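Local structure of TRAS1 ORF2p (Bombyx mori, 1WDU) at residues Y20-A25 with I48-E53; V68-S73 with A84-D89; L92-Y97 with V106-R111. The protein is the N-terminal endonuclease domain of the ORF2 protein of a telomere-specific non-LTR retrotransposon, and probably cuts the DNA into which the element inserts. The protein carries 1 engineered substitution. All coordinates share one frame; numbering follows the deposited sequence.

Contact 1 of 3, residues Y20-A25 with I48-E53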
loop_
_atom_site.group_PDB
_atom_site.type_symbol
_atom_site.label_atom_id
_atom_site.label_comp_id
_atom_site.label_asym_id
_atom_site.label_seq_id
_atom_site.Cartn_x
_atom_site.Cartn_y
_atom_site.Cartn_z
ATOM N N TYR A 20 -4.051 11.017 10.539
ATOM C CA TYR A 20 -4.517 10.644 9.209
ATOM C C TYR A 20 -4.431 9.124 9.134
ATOM O O TYR A 20 -3.341 8.570 9.032
ATOM C CB TYR A 20 -3.628 11.246 8.124
ATOM C CG TYR A 20 -3.885 12.705 7.863
ATOM C CD1 TYR A 20 -3.271 13.693 8.632
ATOM C CD2 TYR A 20 -4.769 13.102 6.858
ATOM C CE1 TYR A 20 -3.534 15.045 8.406
ATOM C CE2 TYR A 20 -5.041 14.444 6.625
ATOM C CZ TYR A 20 -4.422 15.411 7.401
ATOM O OH TYR A 20 -4.700 16.739 7.175
ATOM N N ARG A 21 -5.572 8.450 9.200
ATOM C CA ARG A 21 -5.581 6.995 9.146
ATOM C C ARG A 21 -5.507 6.464 7.715
ATOM O O ARG A 21 -6.181 6.969 6.810
ATOM C CB ARG A 21 -6.832 6.446 9.834
ATOM C CG ARG A 21 -6.957 6.838 11.295
ATOM C CD ARG A 21 -8.084 6.074 11.981
ATOM N NE ARG A 21 -8.145 6.355 13.415
ATOM C CZ ARG A 21 -8.491 7.529 13.935
ATOM N NH1 ARG A 21 -8.815 8.544 13.139
ATOM N NH2 ARG A 21 -8.516 7.689 15.252
ATOM N N VAL A 22 -4.682 5.440 7.520
ATOM C CA VAL A 22 -4.515 4.834 6.203
ATOM C C VAL A 22 -4.934 3.362 6.180
ATOM O O VAL A 22 -4.591 2.594 7.082
ATOM C CB VAL A 22 -3.039 4.902 5.741
ATOM C CG1 VAL A 22 -2.893 4.253 4.356
ATOM C CG2 VAL A 22 -2.561 6.350 5.714
ATOM N N LEU A 23 -5.663 2.970 5.137
ATOM C CA LEU A 23 -6.082 1.575 4.980
ATOM C C LEU A 23 -5.285 0.921 3.841
ATOM O O LEU A 23 -5.060 1.541 2.807
ATOM C CB LEU A 23 -7.582 1.496 4.648
ATOM C CG LEU A 23 -8.589 2.173 5.589
ATOM C CD1 LEU A 23 -9.993 1.958 5.044
ATOM C CD2 LEU A 23 -8.467 1.602 7.005
ATOM N N GLN A 24 -4.844 -0.318 4.029
ATOM C CA GLN A 24 -4.114 -1.026 2.978
ATOM C C GLN A 24 -4.850 -2.341 2.736
ATOM O O GLN A 24 -5.013 -3.130 3.660
ATOM C CB GLN A 24 -2.664 -1.321 3.392
ATOM C CG GLN A 24 -1.823 -1.956 2.269
ATOM C CD GLN A 24 -0.391 -2.250 2.695
ATOM O OE1 GLN A 24 0.308 -1.366 3.187
ATOM N NE2 GLN A 24 0.053 -3.499 2.505
ATOM N N ALA A 25 -5.288 -2.584 1.504
ATOM C CA ALA A 25 -6.017 -3.814 1.221
ATOM C C ALA A 25 -6.038 -4.254 -0.232
ATOM O O ALA A 25 -6.148 -3.436 -1.151
ATOM C CB ALA A 25 -7.457 -3.685 1.725
ATOM N N ILE A 48 -6.960 7.895 3.845
ATOM C CA ILE A 48 -6.352 7.229 2.697
ATOM C C ILE A 48 -6.543 5.709 2.646
ATOM O O ILE A 48 -6.672 5.032 3.672
ATOM C CB ILE A 48 -4.816 7.475 2.680
ATOM C CG1 ILE A 48 -4.506 8.980 2.694
ATOM C CG2 ILE A 48 -4.187 6.791 1.460
ATOM C CD1 ILE A 48 -4.771 9.673 1.386
ATOM N N ALA A 49 -6.543 5.180 1.430
ATOM C CA ALA A 49 -6.629 3.746 1.230
ATOM C C ALA A 49 -5.617 3.388 0.136
ATOM O O ALA A 49 -5.628 3.981 -0.948
ATOM C CB ALA A 49 -8.033 3.340 0.815
ATOM N N LEU A 50 -4.710 2.464 0.450
ATOM C CA LEU A 50 -3.710 1.987 -0.511
ATOM C C LEU A 50 -4.275 0.645 -0.975
ATOM O O LEU A 50 -4.208 -0.359 -0.261
ATOM C CB LEU A 50 -2.349 1.815 0.165
ATOM C CG LEU A 50 -1.796 3.074 0.863
ATOM C CD1 LEU A 50 -0.481 2.738 1.542
ATOM C CD2 LEU A 50 -1.605 4.201 -0.128
ATOM N N ILE A 51 -4.842 0.653 -2.177
ATOM C CA ILE A 51 -5.508 -0.506 -2.752
ATOM C C ILE A 51 -4.757 -1.282 -3.820
ATOM O O ILE A 51 -3.926 -0.733 -4.541
ATOM C CB ILE A 51 -6.841 -0.071 -3.398
ATOM C CG1 ILE A 51 -7.646 0.785 -2.426
ATOM C CG2 ILE A 51 -7.647 -1.292 -3.819
ATOM C CD1 ILE A 51 -8.762 1.567 -3.111
ATOM N N GLN A 52 -5.082 -2.570 -3.917
ATOM C CA GLN A 52 -4.533 -3.450 -4.938
ATOM C C GLN A 52 -5.699 -4.262 -5.460
ATOM O O GLN A 52 -6.586 -4.645 -4.691
ATOM C CB GLN A 52 -3.481 -4.416 -4.380
ATOM C CG GLN A 52 -2.273 -3.745 -3.761
ATOM C CD GLN A 52 -2.567 -3.267 -2.365
ATOM O OE1 GLN A 52 -3.070 -4.031 -1.543
ATOM N NE2 GLN A 52 -2.255 -2.005 -2.084
ATOM N N GLU A 53 -5.706 -4.508 -6.769
ATOM C CA GLU A 53 -6.753 -5.307 -7.390
ATOM C C GLU A 53 -8.171 -4.785 -7.158
ATOM O O GLU A 53 -9.042 -5.523 -6.692
ATOM C CB GLU A 53 -6.671 -6.744 -6.875
ATOM C CG GLU A 53 -5.346 -7.424 -7.123
ATOM C CD GLU A 53 -5.304 -8.145 -8.448
ATOM O OE1 GLU A 53 -5.142 -7.480 -9.497
ATOM O OE2 GLU A 53 -5.446 -9.385 -8.438
HETATM O O HOH W 1 -1.429 -4.878 1.078
#

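Contact 2 of 3, residues V68-S73 with A84-D89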
loop_
_atom_site.group_PDB
_atom_site.type_symbol
_atom_site.label_atom_id
_atom_site.label_comp_id
_atom_site.label_asym_id
_atom_site.label_seq_id
_atom_site.Cartn_x
_atom_site.Cartn_y
_atom_site.Cartn_z
ATOM N N VAL A 68 -15.050 10.661 -3.257
ATOM C CA VAL A 68 -13.731 10.078 -3.063
ATOM C C VAL A 68 -12.886 10.159 -4.323
ATOM O O VAL A 68 -13.303 9.707 -5.387
ATOM C CB VAL A 68 -13.854 8.599 -2.678
ATOM C CG1 VAL A 68 -12.474 7.987 -2.507
ATOM C CG2 VAL A 68 -14.683 8.467 -1.420
ATOM N N ARG A 69 -11.692 10.724 -4.206
ATOM C CA ARG A 69 -10.821 10.823 -5.366
ATOM C C ARG A 69 -10.002 9.541 -5.477
ATOM O O ARG A 69 -9.382 9.097 -4.505
ATOM C CB ARG A 69 -9.919 12.057 -5.247
ATOM C CG ARG A 69 -10.729 13.341 -5.126
ATOM C CD ARG A 69 -9.943 14.610 -5.398
ATOM N NE ARG A 69 -9.088 15.072 -4.302
ATOM C CZ ARG A 69 -9.354 14.923 -3.010
ATOM N NH1 ARG A 69 -10.459 14.294 -2.629
ATOM N NH2 ARG A 69 -8.533 15.440 -2.098
ATOM N N VAL A 70 -10.024 8.931 -6.658
ATOM C CA VAL A 70 -9.286 7.699 -6.875
ATOM C C VAL A 70 -8.237 7.855 -7.965
ATOM O O VAL A 70 -8.526 8.328 -9.061
ATOM C CB VAL A 70 -10.230 6.539 -7.246
ATOM C CG1 VAL A 70 -9.426 5.250 -7.432
ATOM C CG2 VAL A 70 -11.272 6.358 -6.154
ATOM N N PHE A 71 -7.014 7.453 -7.647
ATOM C CA PHE A 71 -5.900 7.538 -8.583
ATOM C C PHE A 71 -5.467 6.123 -8.868
ATOM O O PHE A 71 -5.114 5.374 -7.957
ATOM C CB PHE A 71 -4.775 8.358 -7.959
ATOM C CG PHE A 71 -5.230 9.707 -7.512
ATOM C CD1 PHE A 71 -5.900 9.858 -6.297
ATOM C CD2 PHE A 71 -5.105 10.812 -8.354
ATOM C CE1 PHE A 71 -6.450 11.086 -5.931
ATOM C CE2 PHE A 71 -5.653 12.049 -7.996
ATOM C CZ PHE A 71 -6.326 12.185 -6.788
ATOM N N GLN A 72 -5.511 5.761 -10.142
ATOM C CA GLN A 72 -5.190 4.414 -10.561
ATOM C C GLN A 72 -3.905 4.250 -11.340
ATOM O O GLN A 72 -3.367 5.199 -11.911
ATOM C CB GLN A 72 -6.337 3.869 -11.401
ATOM C CG GLN A 72 -7.695 4.061 -10.764
ATOM C CD GLN A 72 -8.815 3.499 -11.616
ATOM O OE1 GLN A 72 -8.893 3.775 -12.809
ATOM N NE2 GLN A 72 -9.692 2.717 -11.002
ATOM N N SER A 73 -3.426 3.014 -11.350
ATOM C CA SER A 73 -2.236 2.651 -12.084
ATOM C C SER A 73 -2.716 2.438 -13.520
ATOM O O SER A 73 -3.919 2.325 -13.769
ATOM C CB SER A 73 -1.657 1.354 -11.517
ATOM O OG SER A 73 -2.621 0.313 -11.548
ATOM N N ALA A 84 -4.284 1.180 -6.859
ATOM C CA ALA A 84 -4.919 2.479 -6.810
ATOM C C ALA A 84 -4.804 3.090 -5.431
ATOM O O ALA A 84 -4.542 2.407 -4.439
ATOM C CB ALA A 84 -6.378 2.362 -7.205
ATOM N N ILE A 85 -4.995 4.399 -5.380
ATOM C CA ILE A 85 -4.947 5.107 -4.123
ATOM C C ILE A 85 -6.229 5.930 -3.990
ATOM O O ILE A 85 -6.531 6.778 -4.833
ATOM C CB ILE A 85 -3.702 6.011 -4.050
ATOM C CG1 ILE A 85 -2.439 5.136 -4.039
ATOM C CG2 ILE A 85 -3.772 6.890 -2.813
ATOM C CD1 ILE A 85 -1.117 5.903 -4.022
ATOM N N ALA A 86 -6.993 5.655 -2.940
ATOM C CA ALA A 86 -8.238 6.379 -2.695
ATOM C C ALA A 86 -8.041 7.422 -1.601
ATOM O O ALA A 86 -7.515 7.130 -0.525
ATOM C CB ALA A 86 -9.340 5.407 -2.286
ATOM N N VAL A 87 -8.457 8.645 -1.885
ATOM C CA VAL A 87 -8.349 9.717 -0.915
ATOM C C VAL A 87 -9.766 10.085 -0.489
ATOM O O VAL A 87 -10.540 10.624 -1.280
ATOM C CB VAL A 87 -7.645 10.952 -1.517
ATOM C CG1 VAL A 87 -7.525 12.042 -0.463
ATOM C CG2 VAL A 87 -6.251 10.559 -2.035
ATOM N N PHE A 88 -10.113 9.762 0.753
ATOM C CA PHE A 88 -11.442 10.064 1.276
ATOM C C PHE A 88 -11.500 11.462 1.895
ATOM O O PHE A 88 -12.575 12.050 2.030
ATOM C CB PHE A 88 -11.860 9.015 2.318
ATOM C CG PHE A 88 -11.804 7.604 1.806
ATOM C CD1 PHE A 88 -10.628 6.855 1.909
ATOM C CD2 PHE A 88 -12.899 7.044 1.164
ATOM C CE1 PHE A 88 -10.547 5.564 1.375
ATOM C CE2 PHE A 88 -12.832 5.759 0.625
ATOM C CZ PHE A 88 -11.651 5.019 0.730
ATOM N N ASP A 89 -10.340 11.990 2.274
ATOM C CA ASP A 89 -10.276 13.317 2.862
ATOM C C ASP A 89 -10.464 14.331 1.737
ATOM O O ASP A 89 -9.587 14.515 0.894
ATOM C CB ASP A 89 -8.934 13.513 3.571
ATOM C CG ASP A 89 -8.836 14.853 4.281
ATOM O OD1 ASP A 89 -8.177 14.918 5.338
ATOM O OD2 ASP A 89 -9.404 15.843 3.777
#

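Contact 3 of 3, residues L92-Y97 with V106-R111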
loop_
_atom_site.group_PDB
_atom_site.type_symbol
_atom_site.label_atom_id
_atom_site.label_comp_id
_atom_site.label_asym_id
_atom_site.label_seq_id
_atom_site.Cartn_x
_atom_site.Cartn_y
_atom_site.Cartn_z
ATOM N N LEU A 92 -7.726 17.400 1.663
ATOM C CA LEU A 92 -6.310 17.078 1.553
ATOM C C LEU A 92 -5.742 17.436 0.175
ATOM O O LEU A 92 -6.313 17.083 -0.853
ATOM C CB LEU A 92 -6.109 15.585 1.823
ATOM C CG LEU A 92 -4.676 15.064 1.871
ATOM C CD1 LEU A 92 -3.868 15.869 2.893
ATOM C CD2 LEU A 92 -4.696 13.581 2.238
ATOM N N ASP A 93 -4.621 18.147 0.163
ATOM C CA ASP A 93 -3.968 18.531 -1.085
ATOM C C ASP A 93 -3.327 17.293 -1.714
ATOM O O ASP A 93 -2.604 16.542 -1.055
ATOM C CB ASP A 93 -2.890 19.593 -0.818
ATOM C CG ASP A 93 -3.417 21.017 -0.950
ATOM O OD1 ASP A 93 -4.536 21.288 -0.468
ATOM O OD2 ASP A 93 -2.706 21.869 -1.530
ATOM N N VAL A 94 -3.588 17.092 -2.998
ATOM C CA VAL A 94 -3.061 15.940 -3.709
ATOM C C VAL A 94 -2.300 16.316 -4.979
ATOM O O VAL A 94 -2.656 17.270 -5.679
ATOM C CB VAL A 94 -4.213 14.970 -4.083
ATOM C CG1 VAL A 94 -3.722 13.910 -5.047
ATOM C CG2 VAL A 94 -4.772 14.329 -2.824
ATOM N N ILE A 95 -1.245 15.566 -5.267
ATOM C CA ILE A 95 -0.459 15.798 -6.464
ATOM C C ILE A 95 -0.166 14.467 -7.141
ATOM O O ILE A 95 0.285 13.519 -6.497
ATOM C CB ILE A 95 0.868 16.536 -6.152
ATOM C CG1 ILE A 95 1.854 16.329 -7.302
ATOM C CG2 ILE A 95 1.437 16.064 -4.831
ATOM C CD1 ILE A 95 3.098 17.147 -7.174
ATOM N N GLN A 96 -0.427 14.404 -8.442
ATOM C CA GLN A 96 -0.210 13.184 -9.215
ATOM C C GLN A 96 1.152 13.140 -9.897
ATOM O O GLN A 96 1.697 14.169 -10.303
ATOM C CB GLN A 96 -1.280 13.038 -10.306
ATOM C CG GLN A 96 -2.717 13.144 -9.839
ATOM C CD GLN A 96 -3.692 12.936 -10.985
ATOM O OE1 GLN A 96 -3.749 11.858 -11.570
ATOM N NE2 GLN A 96 -4.457 13.968 -11.313
ATOM N N TYR A 97 1.684 11.934 -10.045
ATOM C CA TYR A 97 2.963 11.753 -10.717
ATOM C C TYR A 97 2.823 10.731 -11.843
ATOM O O TYR A 97 3.233 9.579 -11.711
ATOM C CB TYR A 97 4.027 11.308 -9.720
ATOM C CG TYR A 97 4.268 12.323 -8.632
ATOM C CD1 TYR A 97 3.703 12.165 -7.365
ATOM C CD2 TYR A 97 5.046 13.464 -8.875
ATOM C CE1 TYR A 97 3.909 13.117 -6.360
ATOM C CE2 TYR A 97 5.252 14.420 -7.887
ATOM C CZ TYR A 97 4.686 14.240 -6.631
ATOM O OH TYR A 97 4.922 15.168 -5.638
ATOM N N VAL A 106 1.134 3.008 -8.385
ATOM C CA VAL A 106 0.540 4.320 -8.545
ATOM C C VAL A 106 1.152 5.157 -7.418
ATOM O O VAL A 106 1.201 4.743 -6.250
ATOM C CB VAL A 106 -1.022 4.269 -8.480
ATOM C CG1 VAL A 106 -1.497 3.831 -7.105
ATOM C CG2 VAL A 106 -1.602 5.638 -8.862
ATOM N N VAL A 107 1.677 6.314 -7.798
ATOM C CA VAL A 107 2.339 7.198 -6.861
ATOM C C VAL A 107 1.569 8.505 -6.756
ATOM O O VAL A 107 1.233 9.141 -7.770
ATOM C CB VAL A 107 3.791 7.488 -7.323
ATOM C CG1 VAL A 107 4.527 8.307 -6.267
ATOM C CG2 VAL A 107 4.521 6.170 -7.613
ATOM N N VAL A 108 1.303 8.907 -5.519
ATOM C CA VAL A 108 0.563 10.130 -5.268
ATOM C C VAL A 108 1.077 10.855 -4.040
ATOM O O VAL A 108 1.300 10.233 -3.000
ATOM C CB VAL A 108 -0.938 9.815 -5.083
ATOM C CG1 VAL A 108 -1.567 10.780 -4.106
ATOM C CG2 VAL A 108 -1.640 9.878 -6.431
ATOM N N GLY A 109 1.263 12.169 -4.167
ATOM C CA GLY A 109 1.715 12.960 -3.039
ATOM C C GLY A 109 0.535 13.602 -2.320
ATOM O O GLY A 109 -0.482 13.911 -2.945
ATOM N N ILE A 110 0.650 13.755 -1.002
ATOM C CA ILE A 110 -0.375 14.407 -0.188
ATOM C C ILE A 110 0.360 15.503 0.574
ATOM O O ILE A 110 1.507 15.324 0.999
ATOM C CB ILE A 110 -1.063 13.458 0.831
ATOM C CG1 ILE A 110 -0.016 12.720 1.669
ATOM C CG2 ILE A 110 -2.000 12.488 0.104
ATOM C CD1 ILE A 110 -0.638 11.782 2.693
ATOM N N ARG A 111 -0.300 16.636 0.760
ATOM C CA ARG A 111 0.338 17.759 1.420
ATOM C C ARG A 111 -0.565 18.472 2.415
ATOM O O ARG A 111 -1.766 18.607 2.190
ATOM C CB ARG A 111 0.816 18.736 0.338
ATOM C CG ARG A 111 1.396 20.041 0.833
ATOM C CD ARG A 111 1.482 21.025 -0.327
ATOM N NE ARG A 111 1.768 22.390 0.110
ATOM C CZ ARG A 111 2.951 22.807 0.554
ATOM N NH1 ARG A 111 3.974 21.962 0.622
ATOM N NH2 ARG A 111 3.111 24.072 0.932
#

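Contact 1 of 3, residues Y20-A25 with I48-E53
Gln52 OE1 stands over one face of the Ala25 carbonyl, 3.3 Å from Ala25 C and roughly 20° from the normal to that group. OE1 and Ala25 O are both acceptors, so their closeness is no bond; water 1 donates to OE1 and accepts from Gln24 NE2, which probably offsets it in part. The bend at chi2 of Gln52 (80°) folds the amide back over the strand ends, and NE2 gives a weak hydrogen bond to Leu50 O besides a stronger one to Ser121 OG. Gln24 reaches the water with an extended chain, CG anti to the backbone N, and its OE1 is held by Thr210 OG1.

Beneath the amides runs a parallel pairing in which the two axes diverge by only 14°. These are the two strands of a beta-alpha-beta unit, joined through helix 31-44, in the six-stranded sheet of a DNase I-like four-layered sandwich. Strand 20-25 bonds through alternate residues: Leu23 N reaches Ile48 O at 2.7 Å, and Leu50 N reaches Leu23 O at 2.6 Å, almost in line with that carbonyl. Arg21 O accepts from Ile48 N, while Ala25 uses both its N, toward Leu50 O, and its O, toward Gln52 N.

On the face of Val22, Gln24, Ile48 and Leu50, Val22 divides its branches. CG2 runs alongside Ile48 CB at 3.9 Å, both side chains pointing the same way, whereas CG1 meets Leu50 CG at 3.8 Å. On the reverse face Leu23 CB and Ala49 CB stand 4.3 Å apart, and Leu37 of helix 31-44 packs on both residues.

Contact 2 of 3, residues V68-S73 with A84-D89
Four backbone hydrogen bonds join Arg69 and Phe71 to Val87 and Ile85. Each hydrogen-bonded pair is closed by reciprocal bonds: Val87 N to Arg69 O spans 2.8 Å and is nearly straight (173°), and Phe71 N to Ile85 O spans 2.9 Å. Val70-Ala86 lies between them and Gln72-Ala84 beyond Ile85, both non-hydrogen-bonded, and Val70 CG1 packs on Ala84 CB at 4.2 Å. They make a beta hairpin at one margin of the six-stranded sheet, strand 69-72 being its outermost member and strand 83-87 pairing on its other side with strand 48-52.

Two aromatic rings take part, Phe88 at one end and Phe71 within the strand. Val68 sets CG1 over the Phe88 ring, 4.2 Å from the centroid and 29° off the normal, an off-centre CH-pi contact; CG2 meets Phe88 CD2 obliquely at 3.4 Å. Phe71 turns a ring edge to Ile85 O, and CE1 reaches Val87 CG2 at 3.9 Å.

The polar side-chain contribution is Arg69. A bend at chi3 (-78°) carries the guanidinium past Val87 CG1, its edge toward Asp89 O, where NH2 makes a weak bond of 3.3 Å. That nitrogen also bonds weakly to Leu92 O.

Contact 3 of 3, residues L92-Y97 with V106-R111
A beta hairpin of strands 93-96 and 105-111 lies at the margin of the seven-stranded sheet of the sandwich, its strands twisted to 152° from N to C. Gly109 is the centre of the pairing. Its N donates to Ile95 O at 2.9 Å and its O accepts from Ile95 N at 3.0 Å, while farther along Arg111 N bonds to Asp93 O.

The absence of a side chain at Gly109 lets its neighbours settle onto the backbone. Ile95 CG2, between the backbone N and carbonyl carbon of its own residue (CG1 being anti to N, chi1 160°), comes down on Gly109 CA at 3.6 Å. Tyr97 lays its ring edge along the opposing chain, CE1 lying 3.6 Å from Gly109 N, with Val107 O near the ring plane. On the face of Ile95, Asp93 and Arg111 touch through their CB atoms at 4.0 Å, but the guanidinium of Arg111 goes to Glu116 in a salt bridge.

Over the other face, Val94 CG1 meets Val108 CG1 at 3.9 Å, and Leu92 CD2 presses against Ile110 CG2 at 3.6 Å.

Strand 105-111 pairs in turn with strand 116-123, and Val94 and Val108 pack on Phe71 of strand 69-72 in the facing sheet.

Contacts 1 and 2 share the six-stranded sheet, their centres about 9 Å apart: strand 48-52 probably donates hydrogen bonds to strand 83-87, from Ile51 N to Ala84 O and from Ala49 N to Ala86 O, both 2.9 Å. Contact 3 belongs to the other sheet and meets them across the interior. Its centre is about 9 Å from that of contact 2, where Phe71 CZ reaches Val94 CG1 at 3.6 Å, and about 14 Å from that of contact 1, where Ile48 CD1 approaches Leu92 CD2 at 4.0 Å. Along the chain the three follow in series, and the chain first crosses from one sheet to the other between strands 83-87 and 93-96.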